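Local coordinates for protein sylvaticin (Pythium sylvaticum, PDB 2POS) that is a secreted alpha-elicitin-like protein that probably binds sterols or other lipids in its hydrophobic core, at residues Ser31-Leu36 with Gly40-Glu45; Lys48-Thr53 with Thr87-Ser92; Pro68-Leu73 with Arg79-Lys84. All coordinates share one frame; numbering follows the deposited sequence.

Interaction 1 of 3, residues Ser31-Leu36 with Gly40-Glu45; sequences SGWQML and GYPTPE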
loop_
_atom_site.group_PDB
_atom_site.type_symbol
_atom_site.label_atom_id
_atom_site.label_comp_id
_atom_site.label_asym_id
_atom_site.label_seq_id
_atom_site.Cartn_x
_atom_site.Cartn_y
_atom_site.Cartn_z
ATOM N N SER A 31 10.686 5.558 4.237
ATOM C CA SER A 31 10.760 5.427 2.782
ATOM C C SER A 31 10.336 6.666 2.002
ATOM O O SER A 31 10.746 6.835 0.853
ATOM C CB SER A 31 9.914 4.234 2.326
ATOM O OG SER A 31 8.542 4.487 2.539
ATOM N N GLY A 32 9.500 7.508 2.612
ATOM C CA GLY A 32 8.912 8.639 1.903
ATOM C C GLY A 32 7.690 8.261 1.077
ATOM O O GLY A 32 7.056 9.136 0.472
ATOM N N TRP A 33 7.381 6.960 1.023
ATOM C CA TRP A 33 6.159 6.472 0.367
ATOM C C TRP A 33 4.980 6.560 1.318
ATOM O O TRP A 33 5.080 6.146 2.474
ATOM C CB TRP A 33 6.320 5.024 -0.104
ATOM C CG TRP A 33 5.040 4.396 -0.586
ATOM C CD1 TRP A 33 4.405 4.642 -1.767
ATOM C CD2 TRP A 33 4.245 3.417 0.099
ATOM N NE1 TRP A 33 3.263 3.877 -1.866
ATOM C CE2 TRP A 33 3.141 3.118 -0.732
ATOM C CE3 TRP A 33 4.359 2.767 1.333
ATOM C CZ2 TRP A 33 2.157 2.192 -0.368
ATOM C CZ3 TRP A 33 3.378 1.844 1.699
ATOM C CH2 TRP A 33 2.298 1.563 0.849
ATOM N N GLN A 34 3.856 7.072 0.825
ATOM C CA GLN A 34 2.665 7.218 1.654
ATOM C C GLN A 34 1.546 6.275 1.226
ATOM O O GLN A 34 1.226 6.176 0.040
ATOM C CB GLN A 34 2.165 8.667 1.647
ATOM C CG GLN A 34 3.256 9.731 1.891
ATOM C CD GLN A 34 4.030 9.536 3.197
ATOM O OE1 GLN A 34 5.268 9.616 3.224
ATOM N NE2 GLN A 34 3.308 9.286 4.284
ATOM N N MET A 35 0.961 5.599 2.215
ATOM C CA MET A 35 -0.222 4.762 2.030
ATOM C C MET A 35 -1.472 5.547 2.445
ATOM O O MET A 35 -2.511 5.430 1.805
ATOM C CB MET A 35 -0.099 3.467 2.844
ATOM C CG MET A 35 -1.282 2.494 2.733
ATOM S SD MET A 35 -1.432 1.711 1.101
ATOM C CE MET A 35 -2.924 2.477 0.451
ATOM N N LEU A 36 -1.369 6.332 3.516
ATOM C CA LEU A 36 -2.482 7.174 3.967
ATOM C C LEU A 36 -2.041 8.633 4.155
ATOM O O LEU A 36 -1.278 8.934 5.073
ATOM C CB LEU A 36 -3.083 6.653 5.280
ATOM C CG LEU A 36 -3.664 5.239 5.348
ATOM C CD1 LEU A 36 -4.178 4.963 6.750
ATOM C CD2 LEU A 36 -4.765 5.042 4.329
ATOM N N GLY A 40 0.183 6.312 -4.247
ATOM C CA GLY A 40 0.253 5.394 -5.383
ATOM C C GLY A 40 1.277 4.297 -5.167
ATOM O O GLY A 40 1.494 3.853 -4.037
ATOM N N TYR A 41 1.905 3.847 -6.249
ATOM C CA TYR A 41 2.925 2.814 -6.137
ATOM C C TYR A 41 4.241 3.447 -5.732
ATOM O O TYR A 41 4.539 4.563 -6.165
ATOM C CB TYR A 41 3.100 2.050 -7.454
ATOM C CG TYR A 41 1.849 1.335 -7.900
ATOM C CD1 TYR A 41 1.082 1.839 -8.941
ATOM C CD2 TYR A 41 1.426 0.171 -7.263
ATOM C CE1 TYR A 41 -0.074 1.190 -9.351
ATOM C CE2 TYR A 41 0.272 -0.490 -7.659
ATOM C CZ TYR A 41 -0.471 0.026 -8.705
ATOM O OH TYR A 41 -1.613 -0.619 -9.108
ATOM N N PRO A 42 5.032 2.742 -4.895
ATOM C CA PRO A 42 6.343 3.275 -4.519
ATOM C C PRO A 42 7.205 3.467 -5.758
ATOM O O PRO A 42 7.168 2.635 -6.673
ATOM C CB PRO A 42 6.935 2.162 -3.650
ATOM C CG PRO A 42 5.767 1.371 -3.165
ATOM C CD PRO A 42 4.759 1.444 -4.254
ATOM N N THR A 43 7.958 4.564 -5.789
ATOM C CA THR A 43 8.996 4.766 -6.799
ATOM C C THR A 43 10.132 3.782 -6.511
ATOM O O THR A 43 10.193 3.213 -5.420
ATOM C CB THR A 43 9.543 6.209 -6.756
ATOM O OG1 THR A 43 10.193 6.438 -5.498
ATOM C CG2 THR A 43 8.422 7.221 -6.949
ATOM N N PRO A 44 11.027 3.549 -7.491
ATOM C CA PRO A 44 12.155 2.654 -7.223
ATOM C C PRO A 44 12.996 3.083 -6.013
ATOM O O PRO A 44 13.432 2.222 -5.248
ATOM C CB PRO A 44 12.968 2.727 -8.518
ATOM C CG PRO A 44 11.927 3.047 -9.570
ATOM C CD PRO A 44 11.027 4.027 -8.887
ATOM N N GLU A 45 13.187 4.393 -5.835
ATOM C CA GLU A 45 13.931 4.935 -4.694
ATOM C C GLU A 45 13.225 4.602 -3.384
ATOM O O GLU A 45 13.864 4.188 -2.420
ATOM C CB GLU A 45 14.109 6.456 -4.820
ATOM C CG GLU A 45 15.083 6.892 -5.920
ATOM C CD GLU A 45 14.477 6.940 -7.326
ATOM O OE1 GLU A 45 13.257 6.741 -7.492
ATOM O OE2 GLU A 45 15.242 7.191 -8.282
HETATM O O HOH W 1 -0.212 4.627 -1.839
#

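Interaction 2 of 3, residues Lys48-Thr53 with Thr87-Ser92; sequences KLMCGT and TEFEPS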
loop_
_atom_site.group_PDB
_atom_site.type_symbol
_atom_site.label_atom_id
_atom_site.label_comp_id
_atom_site.label_asym_id
_atom_site.label_seq_id
_atom_site.Cartn_x
_atom_site.Cartn_y
_atom_site.Cartn_z
ATOM N N LYS A 48 13.356 0.753 -2.664
ATOM C CA LYS A 48 14.675 0.438 -2.113
ATOM C C LYS A 48 14.672 0.598 -0.598
ATOM O O LYS A 48 15.104 -0.293 0.138
ATOM C CB LYS A 48 15.725 1.380 -2.718
ATOM C CG LYS A 48 17.172 1.108 -2.305
ATOM C CD LYS A 48 17.936 0.287 -3.335
ATOM C CE LYS A 48 17.914 -1.200 -2.997
ATOM N NZ LYS A 48 18.739 -2.015 -3.937
ATOM N N LEU A 49 14.185 1.749 -0.148
ATOM C CA LEU A 49 14.097 2.049 1.274
ATOM C C LEU A 49 13.133 1.111 1.999
ATOM O O LEU A 49 13.456 0.595 3.060
ATOM C CB LEU A 49 13.700 3.509 1.483
ATOM C CG LEU A 49 14.823 4.528 1.239
ATOM C CD1 LEU A 49 14.263 5.911 0.937
ATOM C CD2 LEU A 49 15.765 4.573 2.439
ATOM N N MET A 50 11.965 0.874 1.401
ATOM C CA MET A 50 10.967 -0.027 1.987
ATOM C C MET A 50 11.521 -1.433 2.173
ATOM O O MET A 50 11.316 -2.056 3.217
ATOM C CB MET A 50 9.724 -0.098 1.098
ATOM C CG MET A 50 8.886 1.158 1.106
ATOM S SD MET A 50 7.541 1.071 -0.087
ATOM C CE MET A 50 6.411 -0.022 0.768
ATOM N N CYS A 51 12.231 -1.922 1.155
ATOM C CA CYS A 51 12.766 -3.281 1.163
ATOM C C CYS A 51 13.824 -3.513 2.246
ATOM O O CYS A 51 14.098 -4.654 2.597
ATOM C CB CYS A 51 13.303 -3.654 -0.222
ATOM S SG CYS A 51 11.981 -3.781 -1.464
ATOM N N GLY A 52 14.408 -2.434 2.761
ATOM C CA GLY A 52 15.350 -2.528 3.876
ATOM C C GLY A 52 14.775 -2.138 5.231
ATOM O O GLY A 52 15.520 -1.956 6.199
ATOM N N THR A 53 13.450 -2.021 5.306
ATOM C CA THR A 53 12.765 -1.601 6.529
ATOM C C THR A 53 11.809 -2.709 6.965
ATOM O O THR A 53 10.811 -2.983 6.288
ATOM C CB THR A 53 12.009 -0.266 6.305
ATOM O OG1 THR A 53 12.919 0.728 5.809
ATOM C CG2 THR A 53 11.356 0.244 7.597
ATOM N N THR A 87 0.628 -7.768 -2.961
ATOM C CA THR A 87 0.959 -9.122 -3.398
ATOM C C THR A 87 2.334 -9.133 -4.061
ATOM O O THR A 87 3.126 -10.056 -3.849
ATOM C CB THR A 87 -0.111 -9.675 -4.350
ATOM O OG1 THR A 87 -1.386 -9.644 -3.699
ATOM C CG2 THR A 87 0.202 -11.111 -4.743
ATOM N N GLU A 88 2.623 -8.089 -4.833
ATOM C CA GLU A 88 3.882 -8.008 -5.565
ATOM C C GLU A 88 5.048 -7.446 -4.757
ATOM O O GLU A 88 6.198 -7.524 -5.202
ATOM C CB GLU A 88 3.696 -7.215 -6.858
ATOM C CG GLU A 88 2.809 -7.939 -7.870
ATOM C CD GLU A 88 2.805 -7.303 -9.241
ATOM O OE1 GLU A 88 3.121 -6.096 -9.357
ATOM O OE2 GLU A 88 2.476 -8.027 -10.211
ATOM N N PHE A 89 4.763 -6.890 -3.577
ATOM C CA PHE A 89 5.792 -6.203 -2.801
ATOM C C PHE A 89 7.013 -7.073 -2.480
ATOM O O PHE A 89 8.137 -6.718 -2.840
ATOM C CB PHE A 89 5.221 -5.582 -1.515
ATOM C CG PHE A 89 6.279 -4.981 -0.627
ATOM C CD1 PHE A 89 6.881 -3.772 -0.961
ATOM C CD2 PHE A 89 6.707 -5.655 0.513
ATOM C CE1 PHE A 89 7.878 -3.229 -0.152
ATOM C CE2 PHE A 89 7.704 -5.120 1.321
ATOM C CZ PHE A 89 8.288 -3.908 0.982
ATOM N N GLU A 90 6.807 -8.202 -1.811
ATOM C CA GLU A 90 7.952 -9.013 -1.366
ATOM C C GLU A 90 8.870 -9.439 -2.530
ATOM O O GLU A 90 10.080 -9.202 -2.468
ATOM C CB GLU A 90 7.504 -10.222 -0.549
ATOM C CG GLU A 90 7.167 -9.931 0.893
ATOM C CD GLU A 90 7.104 -11.207 1.719
ATOM O OE1 GLU A 90 5.985 -11.690 1.983
ATOM O OE2 GLU A 90 8.176 -11.746 2.074
ATOM N N PRO A 91 8.305 -10.051 -3.598
ATOM C CA PRO A 91 9.172 -10.389 -4.737
ATOM C C PRO A 91 9.840 -9.183 -5.409
ATOM O O PRO A 91 10.885 -9.343 -6.035
ATOM C CB PRO A 91 8.230 -11.088 -5.732
ATOM C CG PRO A 91 7.005 -11.407 -4.980
ATOM C CD PRO A 91 6.915 -10.493 -3.805
ATOM N N SER A 92 9.253 -7.994 -5.280
ATOM C CA SER A 92 9.809 -6.794 -5.924
ATOM C C SER A 92 11.111 -6.358 -5.247
ATOM O O SER A 92 11.874 -5.574 -5.813
ATOM C CB SER A 92 8.798 -5.645 -5.948
ATOM O OG SER A 92 8.735 -4.956 -4.707
#

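Interaction 3 of 3, residues Pro68-Leu73 with Arg79-Lys84; sequences PNDCIL and RLNVKK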
loop_
_atom_site.group_PDB
_atom_site.type_symbol
_atom_site.label_atom_id
_atom_site.label_comp_id
_atom_site.label_asym_id
_atom_site.label_seq_id
_atom_site.Cartn_x
_atom_site.Cartn_y
_atom_site.Cartn_z
ATOM N N PRO A 68 -7.808 -6.601 0.681
ATOM C CA PRO A 68 -8.108 -5.586 -0.325
ATOM C C PRO A 68 -8.589 -6.237 -1.616
ATOM O O PRO A 68 -8.111 -7.317 -1.975
ATOM C CB PRO A 68 -6.751 -4.909 -0.552
ATOM C CG PRO A 68 -5.746 -5.918 -0.148
ATOM C CD PRO A 68 -6.370 -6.639 1.004
ATOM N N ASN A 69 -9.533 -5.587 -2.289
ATOM C CA ASN A 69 -10.076 -6.092 -3.542
ATOM C C ASN A 69 -9.146 -5.824 -4.714
ATOM O O ASN A 69 -8.288 -4.949 -4.655
ATOM C CB ASN A 69 -11.464 -5.495 -3.801
ATOM C CG ASN A 69 -12.528 -6.097 -2.904
ATOM O OD1 ASN A 69 -12.354 -7.183 -2.362
ATOM N ND2 ASN A 69 -13.636 -5.388 -2.743
ATOM N N ASP A 70 -9.318 -6.625 -5.760
ATOM C CA ASP A 70 -8.594 -6.487 -7.002
ATOM C C ASP A 70 -9.353 -5.472 -7.856
ATOM O O ASP A 70 -10.214 -5.827 -8.667
ATOM C CB ASP A 70 -8.521 -7.859 -7.677
ATOM C CG ASP A 70 -7.556 -7.897 -8.857
ATOM O OD1 ASP A 70 -6.969 -6.863 -9.225
ATOM O OD2 ASP A 70 -7.384 -8.996 -9.423
ATOM N N CYS A 71 -9.045 -4.199 -7.635
ATOM C CA CYS A 71 -9.705 -3.084 -8.307
ATOM C C CYS A 71 -8.831 -1.854 -8.167
ATOM O O CYS A 71 -7.910 -1.836 -7.348
ATOM C CB CYS A 71 -11.086 -2.802 -7.694
ATOM S SG CYS A 71 -11.086 -2.565 -5.880
ATOM N N ILE A 72 -9.128 -0.829 -8.964
ATOM C CA ILE A 72 -8.384 0.420 -8.922
ATOM C C ILE A 72 -9.014 1.378 -7.919
ATOM O O ILE A 72 -10.166 1.788 -8.068
ATOM C CB ILE A 72 -8.293 1.071 -10.332
ATOM C CG1 ILE A 72 -7.471 0.185 -11.286
ATOM C CG2 ILE A 72 -7.733 2.491 -10.245
ATOM C CD1 ILE A 72 -5.966 0.137 -10.984
ATOM N N LEU A 73 -8.244 1.692 -6.881
ATOM C CA LEU A 73 -8.598 2.711 -5.903
ATOM C C LEU A 73 -8.212 4.082 -6.448
ATOM O O LEU A 73 -7.049 4.316 -6.790
ATOM C CB LEU A 73 -7.867 2.430 -4.590
ATOM C CG LEU A 73 -8.258 3.207 -3.330
ATOM C CD1 LEU A 73 -9.679 2.851 -2.905
ATOM C CD2 LEU A 73 -7.278 2.894 -2.219
ATOM N N ARG A 79 -4.104 6.660 -8.693
ATOM C CA ARG A 79 -4.793 5.423 -9.019
ATOM C C ARG A 79 -3.864 4.263 -8.725
ATOM O O ARG A 79 -2.746 4.205 -9.237
ATOM C CB ARG A 79 -5.199 5.401 -10.496
ATOM C CG ARG A 79 -6.205 6.465 -10.896
ATOM C CD ARG A 79 -6.286 6.583 -12.411
ATOM N NE ARG A 79 -6.471 5.283 -13.056
ATOM C CZ ARG A 79 -7.648 4.699 -13.263
ATOM N NH1 ARG A 79 -8.772 5.295 -12.881
ATOM N NH2 ARG A 79 -7.699 3.515 -13.860
ATOM N N LEU A 80 -4.313 3.349 -7.876
ATOM C CA LEU A 80 -3.534 2.147 -7.624
ATOM C C LEU A 80 -4.439 0.982 -7.281
ATOM O O LEU A 80 -5.552 1.155 -6.786
ATOM C CB LEU A 80 -2.514 2.360 -6.502
ATOM C CG LEU A 80 -3.035 2.252 -5.059
ATOM C CD1 LEU A 80 -1.880 2.167 -4.074
ATOM C CD2 LEU A 80 -3.971 3.408 -4.723
ATOM N N ASN A 81 -3.938 -0.206 -7.570
ATOM C CA ASN A 81 -4.563 -1.442 -7.156
ATOM C C ASN A 81 -3.824 -1.927 -5.909
ATOM O O ASN A 81 -2.685 -2.379 -5.985
ATOM C CB ASN A 81 -4.445 -2.446 -8.299
ATOM C CG ASN A 81 -5.120 -3.763 -8.003
ATOM O OD1 ASN A 81 -5.049 -4.280 -6.887
ATOM N ND2 ASN A 81 -5.764 -4.334 -9.023
ATOM N N VAL A 82 -4.480 -1.797 -4.759
ATOM C CA VAL A 82 -3.862 -2.121 -3.467
ATOM C C VAL A 82 -3.511 -3.608 -3.349
ATOM O O VAL A 82 -2.485 -3.957 -2.767
ATOM C CB VAL A 82 -4.748 -1.683 -2.263
ATOM C CG1 VAL A 82 -4.115 -2.128 -0.944
ATOM C CG2 VAL A 82 -4.942 -0.181 -2.266
ATOM N N LYS A 83 -4.351 -4.482 -3.894
ATOM C CA LYS A 83 -4.064 -5.916 -3.857
ATOM C C LYS A 83 -2.809 -6.241 -4.676
ATOM O O LYS A 83 -1.963 -7.030 -4.248
ATOM C CB LYS A 83 -5.263 -6.737 -4.330
ATOM C CG LYS A 83 -5.152 -8.214 -3.987
ATOM C CD LYS A 83 -6.381 -8.987 -4.433
ATOM C CE LYS A 83 -6.206 -10.463 -4.137
ATOM N NZ LYS A 83 -7.358 -11.253 -4.669
ATOM N N LYS A 84 -2.685 -5.622 -5.848
ATOM C CA LYS A 84 -1.470 -5.748 -6.653
ATOM C C LYS A 84 -0.253 -5.298 -5.852
ATOM O O LYS A 84 0.740 -6.020 -5.754
ATOM C CB LYS A 84 -1.601 -4.920 -7.922
ATOM C CG LYS A 84 -0.359 -4.916 -8.809
ATOM C CD LYS A 84 -0.659 -4.095 -10.044
ATOM C CE LYS A 84 0.475 -4.130 -11.035
ATOM N NZ LYS A 84 0.117 -3.262 -12.184
HETATM O O HOH W 2 -7.327 -11.044 -7.548
HETATM O O HOH W 3 -7.185 -0.979 -4.745
#

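Interaction 1 of 3, residues Ser31-Leu36 with Gly40-Glu45
Trp33 and Gly40 are joined by an almost perfectly straight hydrogen bond: the indole NE1 donates to Gly40 O over 2.8 Å, with an angle of 179° at the hydrogen. The oxygen sits at the ring edge, in the indole plane, while the N-H arrives tilted from the plane of the Gly40 carbonyl. Pro42 supplies the apolar half of the contact. Its ring lies alongside the indole, pointing the same way, and Pro42 CG rests over one face, 3.8 Å from the centroid of the five-membered ring of Trp33, in a CH-pi contact. Pro42 CA comes in beside it, 3.6 Å from Trp33 CD1. The backbone N of Met35 stands above the opposite face.

The two segments span most of the connection between helix 22-31 and helix 44-51, including the helix ends, and this connection probably corresponds to the omega loop of elicitins. Gly32, with positive phi, takes the chain out of the first helix, and Ser31 OG accepts from Trp33 N (3.1 Å) in an ST turn. With its CG anti to the backbone N (chi1 171°), Trp33 reaches across the loop toward the other limb. A water gives a second bridge, donating to Gln34 O (2.8 Å) and accepting from Gly40 N (3.0 Å). Leu85 of helix 82-92 and Met50 of helix 44-51 pack against both Trp33 and Pro42.

Interaction 2 of 3, residues Lys48-Thr53 with Thr87-Ser92
Met50 and Phe89 make the apolar part of this contact between the end of helix 44-51 and the last turns of helix 82-92. Two points of the methionine reach the same ring atom, obliquely: the terminal methyl, with Met50 CE 3.6 Å from Phe89 CE1, and the base of the side chain, with Met50 CB 3.8 Å from Phe89 CE1. The Met50 chain bends at its last torsion (chi3 76°), which brings the methyl back to Phe89 CE1. Phe89 stretches out to this meeting because its CG is anti to the backbone N (chi1 174°), and it buries more surface than any other single residue here.

A sulfur-aromatic contact accompanies the hydrophobic one. Cys51 SG stands 5.0 Å from the centroid of the Phe89 ring and approaches obliquely, 41° off the ring normal. The same sulfur is linked to Cys93 in a disulfide, so a covalent tie between the two helix ends runs beside the aromatic group.

Hydrogen bonds act within each segment. Thr53 OG1 donates to Leu49 O (2.8 Å), which Gly52 N reaches from the opposite face of the carbonyl plane. On the other side Ser92 OG donates to Phe89 O over 2.6 Å, in the carbonyl plane and on a lone pair, just past the kink at Pro91, whose nitrogen has no hydrogen to give to the turn before.

Phe57 meets the Phe89 ring edge-to-face, and Ile60 and Leu47 also touch it. With no hydrogen bond crossing between the segments, their cohesion rests on dispersion around one phenyl ring and on the neighbouring disulfide.

Interaction 3 of 3, residues Pro68-Leu73 with Arg79-Lys84
The Arg79 guanidinium has the methyl CG2 of Ile72 over the centre of one face, with Ile72 CG2 3.7 Å from Arg79 CZ; its NH1 also forms a salt bridge with Glu6. The Asn81 amide is used at its edge: with CG anti to the backbone N (chi1 -177°), it is carried across to Asp70, and ND2 donates in its own plane to Asp70 OD1 (2.8 Å, 162° at the hydrogen), meeting that oxygen nearly head-on. Carboxylate and amide are twisted 56° apart. Both also bond the backbone of Glu2 near the N-terminus, Asp70 OD1 accepting from its N and Asn81 ND2 donating to its O. Asn81 is the N-cap of the following helix: its OD1 accepts from Lys84 N (2.9 Å), which stands above the plane of the amide carbonyl.

Leu73 and Leu80 form an antiparallel hydrogen-bonded pair, Leu73 N to Leu80 O at 2.7 Å and Leu80 N to Leu73 O at 3.1 Å. Their side chains lie side by side, and Leu73 CD2 continues to Val82 CG2 (3.9 Å). Lys83, fully extended, runs its CD past Pro68 O, and a water links its NZ to Asp70 OD2.

This is the root of the two-stranded sheet 73-75 and 78-80, where the second strand leads by way of Asn81 into helix 82-92; helix 10-13 packs on Pro68 and Leu73, and the Cys7-Cys71 disulfide links this loop covalently to the N-terminal part of the chain.

Overall arrangement
Interactions 1 and 2 share helix 44-51, their centres about 11 Å apart, and meet at Met50, whose CE packs 3.5 Å from Trp33 CE3 and whose SD lies 3.6 Å from Pro42 CG. Interaction 3 is nested within the chain loop that interaction 2 closes; the two share helix 82-92 at opposite ends, with centres about 17 Å apart. Tyr41 connects interaction 1 to interaction 3 through a probable hydrogen bond of its OH to Asn81 N (2.8 Å). The bound nickel ion lies nearer interaction 3, about 7 Å from the side chain of Asp70 and about 9 Å from that of Tyr41.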